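Local atomic coordinates of separin (Saccharomyces cerevisiae, PDB entry 5U1T), a protein that cleaves the MCD1/SCC1 subunit of cohesin at the onset of anaphase as a caspase-like cysteine protease, and is held inactive by securin for most of the cell cycle. Residues V642-N647 with A683-S688; M673-A678 with P712-E717; F719-D724 with K734-N739. One frame throughout, in Å; residues are numbered along the deposited sequence.

Contact 1. Residues V642-N647 with A683-S688; sequences VPYADN and ALLHAS
In the helical domain, helix 680-689 sets Leu685 against the side of helix 642-655, where Pro643, Tyr644 and Asn647 receive it. The two helices run in nearly the same direction, 14° apart, with the axes of the two segments 9.8 Å from each other at closest approach. Leu685 does most of the reaching. Its CG stands anti to the backbone N (chi1 -158°), which carries the branched end across to the other helix. There CD2 sits over one face of the Tyr644 ring, 3.9 Å from the centroid and almost on the ring normal, a CH-pi contact. The leucine side chain meets that of the tyrosine at about a right angle. The same methyl also lies beside the proline ring, with Leu685 CD2 4.1 Å from Pro643 CB, while the other methyl, CD1, turns toward Tyr644 CE2 and the amide of Asn647.

Asn647 grips both the side chain and the backbone of this leucine. Its CB packs on Leu685 CG at 3.8 Å, and its ND2 gives a hydrogen bond of 2.8 Å to Leu685 O. That oxygen lies close to the plane of the asparagine amide, but the bond is bent, with 141° at the hydrogen, and the donor is tilted away from the carbonyl plane. The bond gives the buried amide nitrogen a partner and limits rotation of the amide.

Behind helix 642-655, Val642 and Ala645 rest on helix 621-633, where Asp646 pairs with Lys632; beyond helix 680-689, Leu684 and Ala687 pack on Leu738 of helix 729-752.

Contact 2. Residues M673-A678 with P712-E717; sequences MNLSTA and PAMKPE
Two flat peptide carbonyls, those of Leu675 and Ala678, turn their oxygens to the same ammonium group, and Lys715 NZ lies in the carbonyl plane of each, so it meets neither peptide over a face. It donates a hydrogen bond of 2.8 Å to Leu675 O and another of 2.8 Å to Ala678 O. Both are approached rather straight on, with C=O...N angles near 158°. The lysine gets there by a bend at chi2 (69°), after which the chain runs extended through CD and CE.

The loop is folded back on itself at this point, since Ala678 N also makes a weak hydrogen bond to Leu675 O. One oxygen therefore has two donors, and the buried lysine holds both ends of the turn from Leu675 to Ala678. Glu717 offers a long salt bridge from the lysine's own side, which probably helps to balance the charge. A methionine in place of Lys715 would probably leave both carbonyl oxygens without this donor and the turn freer to shift.

Alongside, Leu675 CD1 touches Met714 CE at 3.5 Å, their side chains crossing obliquely and the methionine bent at chi3. Away from the active site, this is a lysine tying together two interhelical loops of the helical domain, the one before helix 680-689 and the one after helix 700-714.

Contact 3. Residues F719-D724 with K734-N739; sequences FDINND and KVILLN
Asp720, whose backbone passes over Val735 of helix 734-739, has its polar atoms gripped from further along its own loop. Asn723 N bonds to Asp720 O at 3.0 Å, closing a type I beta turn from Asp720 to Asn723. The carboxylate reaches past the turn, where OD2 accepts a hydrogen bond from His725 N and OD1 a weak one of 3.2 Å from Asp724 N. Backbone amides thus meet both carboxylate oxygens, the OD1 bond being the weak one.

Toward the helix the contact is apolar. Val735 has CG1 anti to its backbone N (chi1 160°), and this methyl comes within 4.0 Å of Asp720 O and 4.4 Å of Ile721 CG2. The contact joins neighbouring parts of the helical domain: the loop that follows helix 700-714 doubles back so that Phe719 to Ile721 lie against helix 729-752, the next helix in the chain.

Ile721 uses its short branch here. CG2 reaches Ile736 CG1 at 4.5 Å and Asn739 CB at 4.1 Å, so it sits between residues one turn apart, while the longer CG1 branch leads away from the helix and the side chain also touches Phe1098, a residue far along the chain. Asn739 brings its amide obliquely to the Phe719 ring, the two side chains crossing at about a right angle and the planes of ring and amide 84° apart. Leu737 packs on helix 782-805, while Ile736 and Asn739 also touch Leu773 and Leu769 of helix 756-775.

Overall arrangement
All three contacts lie in one compact region of the helical domain, away from the probable active-site cysteine, with centres about 13 to 17 Å apart. Helix 680-689 is shared ground. Contact 1 uses one of its sides and lies nearer the surface, while Ala683 and His686 pack on Leu675 of contact 2, and Leu684 on Val735 of contact 3. Contacts 2 and 3, both partly buried, join directly where Pro712 meets the Phe719 ring. Their chemistry follows their place: contact 1, helix to helix, rests on one leucine and an amide; contact 2, loop to loop, on a buried charge; contact 3, loop to helix, on hydrocarbon and a buried amide against a ring.

Contact 1. Residues V642-N647 with A683-S688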
ATOM      1  N   VAL A 642      19.228  -3.247  -9.493  1.00 73.93           N
ATOM      2  CA  VAL A 642      19.638  -2.016  -8.815  1.00 69.95           C
ATOM      3  C   VAL A 642      18.590  -0.877  -8.832  1.00 71.42           C
ATOM      4  O   VAL A 642      18.529  -0.089  -7.887  1.00 73.70           O
ATOM      5  CB  VAL A 642      20.977  -1.496  -9.409  1.00 70.75           C
ATOM      6  CG1 VAL A 642      21.309  -0.099  -8.902  1.00 71.25           C
ATOM      7  CG2 VAL A 642      22.102  -2.448  -9.066  1.00 68.04           C
ATOM      8  N   PRO A 643      17.763  -0.776  -9.891  1.00 71.08           N
ATOM      9  CA  PRO A 643      16.604   0.122  -9.752  1.00 70.77           C
ATOM     10  C   PRO A 643      15.758  -0.151  -8.502  1.00 73.29           C
ATOM     11  O   PRO A 643      15.162   0.777  -7.935  1.00 76.19           O
ATOM     12  CB  PRO A 643      15.784  -0.169 -11.017  1.00 76.46           C
ATOM     13  CG  PRO A 643      16.820  -0.521 -12.036  1.00 81.04           C
ATOM     14  CD  PRO A 643      17.945  -1.219 -11.289  1.00 73.64           C
ATOM     15  N   TYR A 644      15.691  -1.407  -8.078  1.00 71.24           N
ATOM     16  CA  TYR A 644      14.918  -1.736  -6.893  1.00 66.53           C
ATOM     17  C   TYR A 644      15.687  -1.376  -5.644  1.00 69.13           C
ATOM     18  O   TYR A 644      15.099  -0.928  -4.656  1.00 70.96           O
ATOM     19  CB  TYR A 644      14.545  -3.210  -6.855  1.00 63.62           C
ATOM     20  CG  TYR A 644      13.474  -3.588  -7.839  1.00 65.20           C
ATOM     21  CD1 TYR A 644      13.797  -3.868  -9.163  1.00 63.47           C
ATOM     22  CD2 TYR A 644      12.153  -3.686  -7.447  1.00 55.15           C
ATOM     23  CE1 TYR A 644      12.834  -4.219 -10.066  1.00 59.17           C
ATOM     24  CE2 TYR A 644      11.184  -4.040  -8.340  1.00 61.96           C
ATOM     25  CZ  TYR A 644      11.529  -4.309  -9.651  1.00 66.99           C
ATOM     26  OH  TYR A 644      10.565  -4.676 -10.564  1.00 77.47           O
ATOM     27  N   ALA A 645      16.997  -1.581  -5.673  1.00 60.77           N
ATOM     28  CA  ALA A 645      17.790  -1.226  -4.520  1.00 62.62           C
ATOM     29  C   ALA A 645      17.700   0.287  -4.329  1.00 66.79           C
ATOM     30  O   ALA A 645      17.562   0.751  -3.212  1.00 68.48           O
ATOM     31  CB  ALA A 645      19.215  -1.685  -4.681  1.00 56.65           C
ATOM     32  N   ASP A 646      17.730   1.048  -5.422  1.00 68.03           N
ATOM     33  CA  ASP A 646      17.715   2.507  -5.338  1.00 67.08           C
ATOM     34  C   ASP A 646      16.388   3.030  -4.779  1.00 69.23           C
ATOM     35  O   ASP A 646      16.395   3.819  -3.838  1.00 71.35           O
ATOM     36  CB  ASP A 646      18.010   3.139  -6.706  1.00 66.28           C
ATOM     37  CG  ASP A 646      19.513   3.273  -6.975  1.00 71.72           C
ATOM     38  OD1 ASP A 646      20.290   3.119  -6.010  1.00 71.57           O
ATOM     39  OD2 ASP A 646      19.932   3.532  -8.132  1.00 75.30           O
ATOM     40  N   ASN A 647      15.264   2.583  -5.337  1.00 68.75           N
ATOM     41  CA  ASN A 647      13.949   2.933  -4.805  1.00 63.48           C
ATOM     42  C   ASN A 647      13.795   2.560  -3.334  1.00 69.67           C
ATOM     43  O   ASN A 647      13.251   3.337  -2.542  1.00 74.62           O
ATOM     44  CB  ASN A 647      12.835   2.256  -5.621  1.00 68.65           C
ATOM     45  CG  ASN A 647      11.445   2.280  -4.907  1.00 72.52           C
ATOM     46  OD1 ASN A 647      11.239   1.615  -3.881  1.00 72.65           O
ATOM     47  ND2 ASN A 647      10.487   3.005  -5.488  1.00 63.49           N
ATOM     48  N   ALA A 683       9.384   2.961 -14.474  1.00 75.56           N
ATOM     49  CA  ALA A 683       8.836   4.300 -14.298  1.00 68.66           C
ATOM     50  C   ALA A 683       7.916   4.338 -13.090  1.00 70.39           C
ATOM     51  O   ALA A 683       7.888   5.315 -12.343  1.00 67.54           O
ATOM     52  CB  ALA A 683       8.095   4.737 -15.541  1.00 67.62           C
ATOM     53  N   LEU A 684       7.153   3.264 -12.907  1.00 70.25           N
ATOM     54  CA  LEU A 684       6.319   3.135 -11.730  1.00 62.09           C
ATOM     55  C   LEU A 684       7.212   3.131 -10.504  1.00 67.13           C
ATOM     56  O   LEU A 684       6.910   3.763  -9.487  1.00 69.23           O
ATOM     57  CB  LEU A 684       5.471   1.868 -11.796  1.00 59.10           C
ATOM     58  CG  LEU A 684       4.129   1.954 -12.535  1.00 62.54           C
ATOM     59  CD1 LEU A 684       3.574   0.557 -12.807  1.00 66.76           C
ATOM     60  CD2 LEU A 684       3.113   2.784 -11.762  1.00 57.44           C
ATOM     61  N   LEU A 685       8.333   2.434 -10.614  1.00 66.54           N
ATOM     62  CA  LEU A 685       9.248   2.318  -9.497  1.00 66.22           C
ATOM     63  C   LEU A 685       9.881   3.655  -9.138  1.00 63.36           C
ATOM     64  O   LEU A 685       9.924   4.040  -7.980  1.00 67.79           O
ATOM     65  CB  LEU A 685      10.326   1.304  -9.814  1.00 68.57           C
ATOM     66  CG  LEU A 685      10.996   0.728  -8.580  1.00 68.73           C
ATOM     67  CD1 LEU A 685       9.981  -0.134  -7.872  1.00 55.91           C
ATOM     68  CD2 LEU A 685      12.240  -0.065  -8.993  1.00 73.81           C
ATOM     69  N   HIS A 686      10.371   4.357 -10.145  1.00 63.84           N
ATOM     70  CA  HIS A 686      10.952   5.668  -9.949  1.00 66.84           C
ATOM     71  C   HIS A 686       9.919   6.635  -9.319  1.00 70.70           C
ATOM     72  O   HIS A 686      10.204   7.316  -8.324  1.00 66.36           O
ATOM     73  CB  HIS A 686      11.480   6.181 -11.297  1.00 68.02           C
ATOM     74  CG  HIS A 686      12.083   7.553 -11.246  1.00 81.50           C
ATOM     75  ND1 HIS A 686      12.808   8.015 -10.168  1.00 82.63           N
ATOM     76  CD2 HIS A 686      12.078   8.561 -12.154  1.00 83.75           C
ATOM     77  CE1 HIS A 686      13.213   9.252 -10.410  1.00 85.44           C
ATOM     78  NE2 HIS A 686      12.789   9.604 -11.609  1.00 83.12           N
ATOM     79  N   ALA A 687       8.710   6.663  -9.875  1.00 65.34           N
ATOM     80  CA  ALA A 687       7.698   7.632  -9.463  1.00 63.13           C
ATOM     81  C   ALA A 687       7.199   7.346  -8.049  1.00 69.31           C
ATOM     82  O   ALA A 687       6.990   8.257  -7.256  1.00 63.82           O
ATOM     83  CB  ALA A 687       6.529   7.642 -10.451  1.00 59.77           C
ATOM     84  N   SER A 688       7.014   6.075  -7.735  1.00 68.71           N
ATOM     85  CA  SER A 688       6.490   5.714  -6.436  1.00 66.38           C
ATOM     86  C   SER A 688       7.396   6.219  -5.309  1.00 65.70           C
ATOM     87  O   SER A 688       6.915   6.635  -4.260  1.00 69.09           O
ATOM     88  CB  SER A 688       6.313   4.200  -6.344  1.00 60.29           C
ATOM     89  OG  SER A 688       5.366   3.857  -5.350  1.00 63.81           O
TER

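Contact 2. Residues M673-A678 with P712-E717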
ATOM      1  N   MET A 673      18.037   9.192 -14.867  1.00 96.10           N
ATOM      2  CA  MET A 673      17.148   8.275 -15.589  1.00 93.28           C
ATOM      3  C   MET A 673      16.041   8.989 -16.343  1.00 89.35           C
ATOM      4  O   MET A 673      15.312   9.790 -15.757  1.00 89.14           O
ATOM      5  CB  MET A 673      16.526   7.269 -14.623  1.00 98.55           C
ATOM      6  CG  MET A 673      15.362   6.445 -15.210  1.00 99.46           C
ATOM      7  SD  MET A 673      13.738   7.047 -14.660  1.00 91.05           S
ATOM      8  CE  MET A 673      12.820   5.502 -14.620  1.00 82.57           C
ATOM      9  N   ASN A 674      15.905   8.678 -17.633  1.00 82.50           N
ATOM     10  CA  ASN A 674      14.878   9.306 -18.450  1.00 83.64           C
ATOM     11  C   ASN A 674      13.621   8.442 -18.447  1.00 80.36           C
ATOM     12  O   ASN A 674      13.701   7.221 -18.366  1.00 80.70           O
ATOM     13  CB  ASN A 674      15.393   9.590 -19.876  1.00 90.55           C
ATOM     14  CG  ASN A 674      15.199   8.429 -20.836  1.00 90.25           C
ATOM     15  OD1 ASN A 674      15.303   7.263 -20.458  1.00 91.43           O
ATOM     16  ND2 ASN A 674      14.934   8.750 -22.103  1.00 88.09           N
ATOM     17  N   LEU A 675      12.464   9.099 -18.472  1.00 84.99           N
ATOM     18  CA  LEU A 675      11.176   8.427 -18.343  1.00 80.59           C
ATOM     19  C   LEU A 675      10.608   8.058 -19.698  1.00 81.35           C
ATOM     20  O   LEU A 675       9.932   7.039 -19.838  1.00 84.39           O
ATOM     21  CB  LEU A 675      10.177   9.308 -17.602  1.00 79.31           C
ATOM     22  CG  LEU A 675      10.382   9.567 -16.113  1.00 83.06           C
ATOM     23  CD1 LEU A 675       9.412  10.637 -15.665  1.00 84.58           C
ATOM     24  CD2 LEU A 675      10.189   8.305 -15.296  1.00 81.61           C
ATOM     25  N   SER A 676      10.886   8.885 -20.697  1.00 82.86           N
ATOM     26  CA  SER A 676      10.319   8.661 -22.013  1.00 82.36           C
ATOM     27  C   SER A 676      10.688   7.295 -22.555  1.00 87.46           C
ATOM     28  O   SER A 676       9.959   6.742 -23.376  1.00 86.02           O
ATOM     29  CB  SER A 676      10.775   9.740 -22.990  1.00 82.61           C
ATOM     30  OG  SER A 676      10.332  11.018 -22.570  1.00 88.37           O
ATOM     31  N   THR A 677      11.816   6.743 -22.113  1.00 85.53           N
ATOM     32  CA  THR A 677      12.230   5.434 -22.615  1.00 87.91           C
ATOM     33  C   THR A 677      12.159   4.352 -21.554  1.00 88.07           C
ATOM     34  O   THR A 677      12.266   3.168 -21.880  1.00 90.05           O
ATOM     35  CB  THR A 677      13.676   5.439 -23.191  1.00 90.34           C
ATOM     36  OG1 THR A 677      14.625   5.614 -22.127  1.00 89.86           O
ATOM     37  CG2 THR A 677      13.850   6.541 -24.248  1.00 91.08           C
ATOM     38  N   ALA A 678      11.995   4.744 -20.293  1.00 83.44           N
ATOM     39  CA  ALA A 678      11.885   3.754 -19.226  1.00 77.16           C
ATOM     40  C   ALA A 678      10.629   2.907 -19.426  1.00 85.79           C
ATOM     41  O   ALA A 678       9.564   3.443 -19.734  1.00 86.51           O
ATOM     42  CB  ALA A 678      11.863   4.426 -17.871  1.00 79.98           C
ATOM     43  N   PRO A 712       2.571  13.562 -15.533  1.00 70.57           N
ATOM     44  CA  PRO A 712       1.622  13.097 -16.554  1.00 69.98           C
ATOM     45  C   PRO A 712       1.994  13.483 -17.984  1.00 73.29           C
ATOM     46  O   PRO A 712       1.532  12.818 -18.914  1.00 74.72           O
ATOM     47  CB  PRO A 712       0.315  13.787 -16.155  1.00 65.47           C
ATOM     48  CG  PRO A 712       0.460  14.097 -14.727  1.00 65.67           C
ATOM     49  CD  PRO A 712       1.905  14.421 -14.536  1.00 70.35           C
ATOM     50  N   ALA A 713       2.805  14.525 -18.161  1.00 76.62           N
ATOM     51  CA  ALA A 713       3.179  14.989 -19.496  1.00 78.44           C
ATOM     52  C   ALA A 713       4.248  14.098 -20.133  1.00 81.44           C
ATOM     53  O   ALA A 713       4.526  14.182 -21.343  1.00 87.02           O
ATOM     54  CB  ALA A 713       3.660  16.431 -19.434  1.00 71.91           C
ATOM     55  N   MET A 714       4.835  13.231 -19.317  1.00 78.09           N
ATOM     56  CA  MET A 714       5.995  12.469 -19.739  1.00 71.66           C
ATOM     57  C   MET A 714       5.787  10.986 -19.656  1.00 77.66           C
ATOM     58  O   MET A 714       6.494  10.222 -20.307  1.00 84.34           O
ATOM     59  CB  MET A 714       7.198  12.860 -18.898  1.00 73.44           C
ATOM     60  CG  MET A 714       7.596  14.311 -19.106  1.00 72.22           C
ATOM     61  SD  MET A 714       9.040  14.711 -18.130  1.00 79.69           S
ATOM     62  CE  MET A 714       8.607  13.963 -16.552  1.00 79.30           C
ATOM     63  N   LYS A 715       4.833  10.569 -18.842  1.00 76.54           N
ATOM     64  CA  LYS A 715       4.520   9.157 -18.739  1.00 70.04           C
ATOM     65  C   LYS A 715       3.030   8.997 -18.457  1.00 71.16           C
ATOM     66  O   LYS A 715       2.640   8.583 -17.360  1.00 72.22           O
ATOM     67  CB  LYS A 715       5.367   8.503 -17.643  1.00 71.91           C
ATOM     68  CG  LYS A 715       5.748   7.051 -17.907  1.00 76.30           C
ATOM     69  CD  LYS A 715       6.739   6.931 -19.068  1.00 80.65           C
ATOM     70  CE  LYS A 715       7.070   5.473 -19.427  1.00 78.71           C
ATOM     71  NZ  LYS A 715       7.861   5.383 -20.690  1.00 82.13           N
ATOM     72  N   PRO A 716       2.189   9.331 -19.454  1.00 76.39           N
ATOM     73  CA  PRO A 716       0.727   9.337 -19.308  1.00 74.70           C
ATOM     74  C   PRO A 716       0.193   8.030 -18.729  1.00 70.84           C
ATOM     75  O   PRO A 716      -0.716   8.041 -17.897  1.00 72.01           O
ATOM     76  CB  PRO A 716       0.227   9.529 -20.751  1.00 67.65           C
ATOM     77  CG  PRO A 716       1.330  10.192 -21.445  1.00 68.31           C
ATOM     78  CD  PRO A 716       2.592   9.644 -20.835  1.00 75.67           C
ATOM     79  N   GLU A 717       0.776   6.916 -19.152  1.00 68.79           N
ATOM     80  CA  GLU A 717       0.263   5.617 -18.761  1.00 77.38           C
ATOM     81  C   GLU A 717       0.468   5.374 -17.265  1.00 73.18           C
ATOM     82  O   GLU A 717      -0.031   4.388 -16.721  1.00 70.92           O
ATOM     83  CB  GLU A 717       0.911   4.493 -19.593  1.00 76.76           C
ATOM     84  CG  GLU A 717       2.434   4.456 -19.538  1.00 78.43           C
ATOM     85  CD  GLU A 717       3.121   5.320 -20.609  1.00 83.94           C
ATOM     86  OE1 GLU A 717       2.734   6.498 -20.794  1.00 84.16           O
ATOM     87  OE2 GLU A 717       4.068   4.822 -21.268  1.00 90.07           O
TER

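Contact 3. Residues F719-D724 with K734-N739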
ATOM      1  N   PHE A 719      -0.874   7.183 -15.338  1.00 67.22           N
ATOM      2  CA  PHE A 719      -2.126   7.739 -14.860  1.00 62.36           C
ATOM      3  C   PHE A 719      -3.305   7.197 -15.651  1.00 68.45           C
ATOM      4  O   PHE A 719      -4.343   7.847 -15.748  1.00 66.65           O
ATOM      5  CB  PHE A 719      -2.080   9.260 -14.945  1.00 57.57           C
ATOM      6  CG  PHE A 719      -0.883   9.865 -14.262  1.00 63.53           C
ATOM      7  CD1 PHE A 719       0.316  10.037 -14.945  1.00 64.83           C
ATOM      8  CD2 PHE A 719      -0.949  10.249 -12.932  1.00 56.30           C
ATOM      9  CE1 PHE A 719       1.421  10.578 -14.314  1.00 64.46           C
ATOM     10  CE2 PHE A 719       0.148  10.799 -12.303  1.00 62.19           C
ATOM     11  CZ  PHE A 719       1.335  10.961 -12.996  1.00 65.96           C
ATOM     12  N   ASP A 720      -3.138   6.005 -16.221  1.00 71.35           N
ATOM     13  CA  ASP A 720      -4.217   5.373 -16.965  1.00 70.26           C
ATOM     14  C   ASP A 720      -4.971   4.405 -16.078  1.00 68.82           C
ATOM     15  O   ASP A 720      -4.878   3.192 -16.237  1.00 69.30           O
ATOM     16  CB  ASP A 720      -3.686   4.647 -18.188  1.00 74.95           C
ATOM     17  CG  ASP A 720      -4.793   4.160 -19.088  1.00 78.52           C
ATOM     18  OD1 ASP A 720      -5.932   4.674 -18.960  1.00 80.26           O
ATOM     19  OD2 ASP A 720      -4.519   3.276 -19.924  1.00 79.51           O
ATOM     20  N   ILE A 721      -5.732   4.967 -15.147  1.00 69.23           N
ATOM     21  CA  ILE A 721      -6.435   4.175 -14.152  1.00 71.84           C
ATOM     22  C   ILE A 721      -7.659   3.482 -14.741  1.00 72.10           C
ATOM     23  O   ILE A 721      -8.292   2.661 -14.076  1.00 71.44           O
ATOM     24  CB  ILE A 721      -6.853   5.043 -12.953  1.00 67.50           C
ATOM     25  CG1 ILE A 721      -7.483   6.351 -13.426  1.00 64.59           C
ATOM     26  CG2 ILE A 721      -5.652   5.346 -12.095  1.00 64.43           C
ATOM     27  CD1 ILE A 721      -8.984   6.383 -13.319  1.00 72.42           C
ATOM     28  N   ASN A 722      -7.986   3.815 -15.988  1.00 75.85           N
ATOM     29  CA  ASN A 722      -9.039   3.110 -16.710  1.00 76.93           C
ATOM     30  C   ASN A 722      -8.471   2.014 -17.610  1.00 76.07           C
ATOM     31  O   ASN A 722      -9.220   1.335 -18.308  1.00 77.47           O
ATOM     32  CB  ASN A 722      -9.873   4.091 -17.538  1.00 73.08           C
ATOM     33  CG  ASN A 722     -10.862   4.865 -16.689  1.00 75.93           C
ATOM     34  OD1 ASN A 722     -11.085   4.545 -15.523  1.00 73.33           O
ATOM     35  ND2 ASN A 722     -11.470   5.884 -17.277  1.00 85.81           N
ATOM     36  N   ASN A 723      -7.147   1.858 -17.577  1.00 76.13           N
ATOM     37  CA  ASN A 723      -6.398   0.926 -18.438  1.00 79.34           C
ATOM     38  C   ASN A 723      -6.835   0.880 -19.902  1.00 81.84           C
ATOM     39  O   ASN A 723      -7.095  -0.191 -20.449  1.00 85.06           O
ATOM     40  CB  ASN A 723      -6.458  -0.491 -17.871  1.00 75.39           C
ATOM     41  CG  ASN A 723      -5.274  -1.334 -18.302  1.00 75.35           C
ATOM     42  OD1 ASN A 723      -4.334  -0.830 -18.917  1.00 75.79           O
ATOM     43  ND2 ASN A 723      -5.306  -2.619 -17.976  1.00 72.72           N
ATOM     44  N   ASP A 724      -6.893   2.038 -20.545  1.00 84.03           N
ATOM     45  CA  ASP A 724      -7.234   2.089 -21.950  1.00 81.64           C
ATOM     46  C   ASP A 724      -6.145   1.462 -22.810  1.00 85.58           C
ATOM     47  O   ASP A 724      -6.454   0.835 -23.823  1.00 90.58           O
ATOM     48  CB  ASP A 724      -7.500   3.524 -22.359  1.00 82.15           C
ATOM     49  CG  ASP A 724      -8.555   4.164 -21.495  1.00 81.27           C
ATOM     50  OD1 ASP A 724      -9.290   3.394 -20.831  1.00 78.50           O
ATOM     51  OD2 ASP A 724      -8.647   5.414 -21.469  1.00 83.95           O
ATOM     52  N   LYS A 734      -0.604  -2.006 -10.390  1.00 63.71           N
ATOM     53  CA  LYS A 734       0.493  -1.190  -9.884  1.00 58.60           C
ATOM     54  C   LYS A 734       0.304   0.293 -10.214  1.00 60.66           C
ATOM     55  O   LYS A 734       0.685   1.153  -9.422  1.00 63.78           O
ATOM     56  CB  LYS A 734       1.829  -1.702 -10.430  1.00 62.22           C
ATOM     57  CG  LYS A 734       2.405  -2.878  -9.639  1.00 66.25           C
ATOM     58  CD  LYS A 734       3.579  -3.531 -10.362  1.00 74.21           C
ATOM     59  CE  LYS A 734       4.220  -4.632  -9.515  1.00 78.50           C
ATOM     60  NZ  LYS A 734       5.596  -5.020 -10.001  1.00 81.09           N
ATOM     61  N   VAL A 735      -0.287   0.584 -11.373  1.00 65.01           N
ATOM     62  CA  VAL A 735      -0.641   1.957 -11.750  1.00 62.99           C
ATOM     63  C   VAL A 735      -1.668   2.556 -10.771  1.00 59.77           C
ATOM     64  O   VAL A 735      -1.501   3.673 -10.279  1.00 55.06           O
ATOM     65  CB  VAL A 735      -1.191   2.015 -13.214  1.00 63.18           C
ATOM     66  CG1 VAL A 735      -1.999   3.268 -13.461  1.00 63.40           C
ATOM     67  CG2 VAL A 735      -0.054   1.917 -14.223  1.00 64.55           C
ATOM     68  N   ILE A 736      -2.725   1.805 -10.488  1.00 61.05           N
ATOM     69  CA  ILE A 736      -3.755   2.272  -9.581  1.00 60.29           C
ATOM     70  C   ILE A 736      -3.144   2.518  -8.215  1.00 60.97           C
ATOM     71  O   ILE A 736      -3.425   3.527  -7.586  1.00 60.35           O
ATOM     72  CB  ILE A 736      -4.918   1.271  -9.463  1.00 61.44           C
ATOM     73  CG1 ILE A 736      -5.560   1.031 -10.829  1.00 63.29           C
ATOM     74  CG2 ILE A 736      -5.971   1.795  -8.522  1.00 56.88           C
ATOM     75  CD1 ILE A 736      -6.736   0.059 -10.784  1.00 69.71           C
ATOM     76  N   LEU A 737      -2.290   1.603  -7.768  1.00 62.46           N
ATOM     77  CA  LEU A 737      -1.596   1.775  -6.493  1.00 58.61           C
ATOM     78  C   LEU A 737      -0.737   3.041  -6.470  1.00 55.99           C
ATOM     79  O   LEU A 737      -0.629   3.690  -5.435  1.00 57.27           O
ATOM     80  CB  LEU A 737      -0.725   0.560  -6.178  1.00 56.90           C
ATOM     81  CG  LEU A 737      -1.453  -0.740  -5.849  1.00 60.71           C
ATOM     82  CD1 LEU A 737      -0.457  -1.887  -5.774  1.00 60.21           C
ATOM     83  CD2 LEU A 737      -2.244  -0.630  -4.560  1.00 57.64           C
ATOM     84  N   LEU A 738      -0.124   3.386  -7.603  1.00 56.90           N
ATOM     85  CA  LEU A 738       0.677   4.604  -7.685  1.00 59.28           C
ATOM     86  C   LEU A 738      -0.198   5.820  -7.412  1.00 62.76           C
ATOM     87  O   LEU A 738       0.167   6.715  -6.642  1.00 58.88           O
ATOM     88  CB  LEU A 738       1.344   4.746  -9.057  1.00 51.57           C
ATOM     89  CG  LEU A 738       2.110   6.054  -9.253  1.00 48.54           C
ATOM     90  CD1 LEU A 738       3.427   6.012  -8.512  1.00 50.34           C
ATOM     91  CD2 LEU A 738       2.309   6.375 -10.716  1.00 52.22           C
ATOM     92  N   ASN A 739      -1.358   5.841  -8.059  1.00 58.31           N
ATOM     93  CA  ASN A 739      -2.259   6.973  -7.967  1.00 59.46           C
ATOM     94  C   ASN A 739      -2.914   7.029  -6.597  1.00 61.63           C
ATOM     95  O   ASN A 739      -3.262   8.094  -6.124  1.00 63.75           O
ATOM     96  CB  ASN A 739      -3.306   6.914  -9.077  1.00 56.73           C
ATOM     97  CG  ASN A 739      -2.742   7.326 -10.440  1.00 60.05           C
ATOM     98  OD1 ASN A 739      -2.116   6.520 -11.132  1.00 65.13           O
ATOM     99  ND2 ASN A 739      -2.979   8.570 -10.837  1.00 55.72           N
TER